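Local coordinates for flagellar biosynthesis protein FlhF (Bacillus subtilis, PDB 2PX0), which binds GTP as a homodimeric GTPase of the signal-recognition-particle family and is necessary for flagellar biosynthesis, at residues W99-H104 against P240-I245; I137-T142 against L160-E165. One frame throughout, in Å; residues are numbered along the deposited sequence.

Contact 1: residues W99-H104 against P240-I245; sequences WQEPIH and PVNQYI
Gln243 NE2, lying 3.3 Å from Glu101 CB, is gripped by two backbone carbonyls: it hydrogen-bonds to Lys98 O, just ahead of 99-104, and more weakly to the O of the neighbouring Asn242. The other end of the same amide, OE1, accepts a weak hydrogen bond from Glu101 N at 3.4 Å, long but almost straight with an angle of 175° at the hydrogen. With partners at both ends, the amide is probably restrained in its rotation; a bend at chi2 (-77°) turns it so that OE1 faces Glu101 N, with NE2 lying by Asn242 O. Glu101 crosses over it: CB rests against the amide, while the extended chain beyond carries OE1 to Asn242 CB, 3.2 Å away. The carboxylate and the Gln243 amide planes are 42° apart, so the two groups are not stacked. The Trp99 side chain packs on Leu262, Val269 and Val285, and Gln100 NE2 bonds to Thr284 OG1. The strand opening at Gln243 runs on to Thr247-Asp250, which by similarity bind GTP. The arrangement is consistent with the NG architecture of SRP GTPases, in which a linker from the N-terminal helices packs against the G-domain sheet.

Contact 2: residues I137-T142 against L160-E165; sequences IAFITT and LQAPLE
Phe139 leans towards 160-165 from its first side-chain atom. CB lies 3.3 Å from Pro163 O and 3.9 Å from Leu164 CB; chi1 of -81° sets CG beside the backbone N, and the ring reaches towards Leu160. Pro163 O stays at the ring edge, near its plane. Further out, CD2 meets Ala162 CB obliquely at 4.2 Å, and at the far edge CE2 and CZ touch Leu160 CD2, with 4.0 Å from CE2; the two side chains cross at about a right angle. A serine here would probably leave Leu160 and Ala162 without their apolar partner and open a gap beside the strand.

The backbones run in the same general sense, residue 138 beside 163, 139 beside 164 and 140 beside 165. Phe139 N donates to Pro163 O at 2.7 Å, and Thr141 N to Glu165 O at 3.2 Å, the second bond the straighter at 164° and arriving from above the carbonyl plane. A CA-H...O contact from Leu164 CA to Phe139 O, 3.6 Å, falls between them. The spacing resembles that of a parallel pair, but both hydrogen bonds across the contact are donated by 137-142 and the partner is a loop. On the strand's other edge, the backbones of Ala138 and Ile140 hydrogen-bond to strand 185-189. The Phe139 side chain also packs on Leu122 and Ala126 of helix 118-132, Ala157 of helix 149-157 and Phe187, which places it between strand 137-141 and the two helices on that face.

From the N terminus, the chain passes through helices 41-51, 56-71 and 81-90 before reaching 99-104, the first half of contact 1. Strand 107-112 and helix 118-132 follow, then 137-142; after helix 149-157 the chain reaches 160-165, whose nearest end is 18 residues on, closing contact 2. Strands 185-189 and 214-221 come next, and at 240-245 the chain returns to complete contact 1 across a gap of 136 residues. Contact 2 is thus nested within the larger loop. Their centres lie about 21 Å apart without touching, yet both reach the same parallel sheet: contact 1 ties the loop after helix 81-90 to strand 243-247, contact 2 the loop after helix 149-157 to edge strand 137-141.

Contact 1: residues W99-H104 against P240-I245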
# COMPACT_ATOMS: atom_id res chain seq x y z
N TRP A 99 9.59 14.81 16.92
CA TRP A 99 9.77 14.59 15.49
C TRP A 99 11.26 14.70 15.13
O TRP A 99 12.10 15.06 15.97
CB TRP A 99 9.02 15.63 14.68
CG TRP A 99 7.52 15.54 14.68
CD1 TRP A 99 6.68 15.60 15.76
CD2 TRP A 99 6.67 15.49 13.52
NE1 TRP A 99 5.36 15.61 15.34
CE2 TRP A 99 5.33 15.54 13.97
CE3 TRP A 99 6.92 15.41 12.14
CZ2 TRP A 99 4.25 15.52 13.10
CZ3 TRP A 99 5.85 15.40 11.27
CH2 TRP A 99 4.52 15.44 11.75
N GLN A 100 11.57 14.38 13.88
CA GLN A 100 12.94 14.48 13.35
C GLN A 100 14.11 13.99 14.21
O GLN A 100 15.16 14.64 14.28
CB GLN A 100 13.21 15.91 12.90
CG GLN A 100 12.42 16.30 11.68
CD GLN A 100 12.61 17.75 11.30
OE1 GLN A 100 12.17 18.64 12.02
NE2 GLN A 100 13.28 17.99 10.17
N GLU A 101 13.93 12.86 14.87
CA GLU A 101 15.00 12.29 15.67
C GLU A 101 16.01 11.78 14.65
O GLU A 101 15.74 10.83 13.93
CB GLU A 101 14.45 11.14 16.49
CG GLU A 101 15.40 10.52 17.49
CD GLU A 101 14.80 9.28 18.16
OE1 GLU A 101 14.84 8.19 17.54
OE2 GLU A 101 14.27 9.41 19.29
N PRO A 102 17.19 12.41 14.55
CA PRO A 102 18.20 11.95 13.59
C PRO A 102 18.73 10.56 13.90
O PRO A 102 18.45 10.01 14.97
CB PRO A 102 19.29 13.00 13.74
CG PRO A 102 19.24 13.30 15.19
CD PRO A 102 17.74 13.46 15.41
N ILE A 103 19.49 10.00 12.98
CA ILE A 103 20.07 8.68 13.19
C ILE A 103 21.32 8.79 14.07
O ILE A 103 22.29 9.46 13.70
CB ILE A 103 20.40 8.01 11.84
CG1 ILE A 103 19.15 7.32 11.31
CG2 ILE A 103 21.56 7.03 12.00
CD1 ILE A 103 19.38 6.54 10.04
N HIS A 104 21.28 8.15 15.23
CA HIS A 104 22.40 8.16 16.18
C HIS A 104 22.91 6.77 16.53
O HIS A 104 24.06 6.43 16.26
CB HIS A 104 21.99 8.85 17.48
CG HIS A 104 21.93 10.34 17.39
ND1 HIS A 104 23.01 11.11 17.00
CD2 HIS A 104 20.93 11.21 17.65
CE1 HIS A 104 22.68 12.38 17.03
NE2 HIS A 104 21.42 12.48 17.42
N PRO A 240 8.60 -1.28 21.34
CA PRO A 240 8.94 0.14 21.38
C PRO A 240 9.32 0.70 20.01
O PRO A 240 10.02 0.05 19.23
CB PRO A 240 10.11 0.17 22.36
CG PRO A 240 10.83 -1.09 22.02
CD PRO A 240 9.69 -2.10 21.92
N VAL A 241 8.85 1.91 19.72
CA VAL A 241 9.14 2.57 18.45
C VAL A 241 9.57 4.01 18.69
O VAL A 241 8.90 4.76 19.39
CB VAL A 241 7.89 2.55 17.56
CG1 VAL A 241 8.15 3.30 16.28
CG2 VAL A 241 7.50 1.12 17.26
N ASN A 242 10.70 4.40 18.11
CA ASN A 242 11.24 5.75 18.25
C ASN A 242 10.55 6.80 17.36
O ASN A 242 10.08 7.84 17.85
CB ASN A 242 12.74 5.77 17.91
CG ASN A 242 13.54 4.79 18.74
OD1 ASN A 242 13.30 3.58 18.70
ND2 ASN A 242 14.52 5.31 19.48
N GLN A 243 10.50 6.54 16.07
CA GLN A 243 9.90 7.46 15.10
C GLN A 243 8.98 6.72 14.16
O GLN A 243 8.61 5.58 14.40
CB GLN A 243 11.00 8.12 14.27
CG GLN A 243 11.97 8.99 15.04
CD GLN A 243 11.36 10.31 15.40
OE1 GLN A 243 11.04 11.12 14.52
NE2 GLN A 243 11.20 10.56 16.70
N TYR A 244 8.64 7.38 13.06
CA TYR A 244 7.75 6.83 12.04
C TYR A 244 8.30 7.16 10.65
O TYR A 244 8.86 8.23 10.41
CB TYR A 244 6.39 7.50 12.11
CG TYR A 244 5.34 6.89 12.98
CD1 TYR A 244 5.02 5.54 12.89
CD2 TYR A 244 4.53 7.70 13.78
CE1 TYR A 244 3.91 5.02 13.57
CE2 TYR A 244 3.43 7.20 14.45
CZ TYR A 244 3.12 5.86 14.34
OH TYR A 244 2.02 5.39 14.99
N ILE A 245 8.10 6.24 9.72
CA ILE A 245 8.51 6.49 8.34
C ILE A 245 7.30 6.30 7.42
O ILE A 245 6.71 5.21 7.33
CB ILE A 245 9.66 5.57 7.93
CG1 ILE A 245 10.87 5.86 8.83
CG2 ILE A 245 10.05 5.84 6.49
CD1 ILE A 245 12.11 5.05 8.52

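Contact 2: residues I137-T142 against L160-E165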
# COMPACT_ATOMS: atom_id res chain seq x y z
N ILE A 137 29.44 1.84 7.58
CA ILE A 137 28.14 1.22 7.51
C ILE A 137 28.23 -0.30 7.54
O ILE A 137 29.22 -0.89 7.11
CB ILE A 137 27.43 1.65 6.21
CG1 ILE A 137 27.43 3.17 6.12
CG2 ILE A 137 26.02 1.14 6.18
CD1 ILE A 137 26.89 3.85 7.36
N ALA A 138 27.18 -0.93 8.05
CA ALA A 138 27.10 -2.38 8.11
C ALA A 138 25.64 -2.74 7.87
O ALA A 138 24.75 -1.91 8.06
CB ALA A 138 27.55 -2.87 9.47
N PHE A 139 25.39 -3.98 7.45
CA PHE A 139 24.03 -4.43 7.20
C PHE A 139 23.73 -5.71 7.94
O PHE A 139 24.63 -6.38 8.42
CB PHE A 139 23.81 -4.66 5.71
CG PHE A 139 23.54 -3.41 4.95
CD1 PHE A 139 22.31 -2.76 5.06
CD2 PHE A 139 24.49 -2.89 4.08
CE1 PHE A 139 22.03 -1.61 4.32
CE2 PHE A 139 24.22 -1.74 3.33
CZ PHE A 139 22.99 -1.10 3.45
N ILE A 140 22.45 -6.03 8.05
CA ILE A 140 21.98 -7.24 8.72
C ILE A 140 20.57 -7.47 8.23
O ILE A 140 19.78 -6.54 8.15
CB ILE A 140 21.89 -7.07 10.25
CG1 ILE A 140 23.28 -6.96 10.87
CG2 ILE A 140 21.12 -8.25 10.84
CD1 ILE A 140 23.25 -6.85 12.37
N THR A 141 20.24 -8.71 7.91
CA THR A 141 18.88 -9.00 7.47
C THR A 141 18.22 -10.00 8.39
O THR A 141 18.88 -10.78 9.08
CB THR A 141 18.84 -9.57 6.07
OG1 THR A 141 19.65 -8.78 5.20
CG2 THR A 141 17.41 -9.57 5.56
N THR A 142 16.90 -9.97 8.40
CA THR A 142 16.11 -10.88 9.20
C THR A 142 15.10 -11.42 8.23
O THR A 142 14.39 -12.38 8.52
CB THR A 142 15.39 -10.13 10.33
OG1 THR A 142 16.32 -9.91 11.39
CG2 THR A 142 14.21 -10.91 10.86
N LEU A 160 27.51 -0.71 -2.30
CA LEU A 160 27.87 0.26 -1.29
C LEU A 160 29.16 -0.23 -0.64
O LEU A 160 29.75 0.45 0.19
CB LEU A 160 26.75 0.36 -0.25
CG LEU A 160 26.54 1.70 0.44
CD1 LEU A 160 26.35 2.78 -0.61
CD2 LEU A 160 25.33 1.62 1.37
N GLN A 161 29.58 -1.42 -1.05
CA GLN A 161 30.79 -2.04 -0.53
C GLN A 161 30.73 -2.04 1.00
O GLN A 161 31.47 -1.31 1.66
CB GLN A 161 32.03 -1.29 -1.02
CG GLN A 161 33.16 -2.20 -1.49
CD GLN A 161 34.36 -1.44 -2.03
OE1 GLN A 161 34.27 -0.76 -3.07
NE2 GLN A 161 35.49 -1.55 -1.34
N ALA A 162 29.84 -2.86 1.53
CA ALA A 162 29.64 -2.97 2.97
C ALA A 162 29.29 -4.41 3.35
O ALA A 162 28.87 -5.21 2.51
CB ALA A 162 28.51 -2.03 3.42
N PRO A 163 29.48 -4.77 4.63
CA PRO A 163 29.19 -6.12 5.13
C PRO A 163 27.72 -6.39 5.44
O PRO A 163 26.98 -5.49 5.83
CB PRO A 163 30.06 -6.20 6.38
CG PRO A 163 30.02 -4.80 6.90
CD PRO A 163 30.19 -3.97 5.64
N LEU A 164 27.31 -7.63 5.26
CA LEU A 164 25.93 -8.04 5.52
C LEU A 164 25.92 -9.44 6.14
O LEU A 164 26.70 -10.31 5.74
CB LEU A 164 25.13 -8.03 4.22
CG LEU A 164 23.64 -8.40 4.29
CD1 LEU A 164 22.99 -8.03 2.98
CD2 LEU A 164 23.46 -9.89 4.56
N GLU A 165 25.03 -9.65 7.10
CA GLU A 165 24.90 -10.93 7.78
C GLU A 165 23.45 -11.36 7.89
O GLU A 165 22.65 -10.66 8.51
CB GLU A 165 25.49 -10.85 9.18
CG GLU A 165 26.98 -10.55 9.25
CD GLU A 165 27.85 -11.68 8.70
OE1 GLU A 165 27.48 -12.86 8.93
OE2 GLU A 165 28.89 -11.38 8.06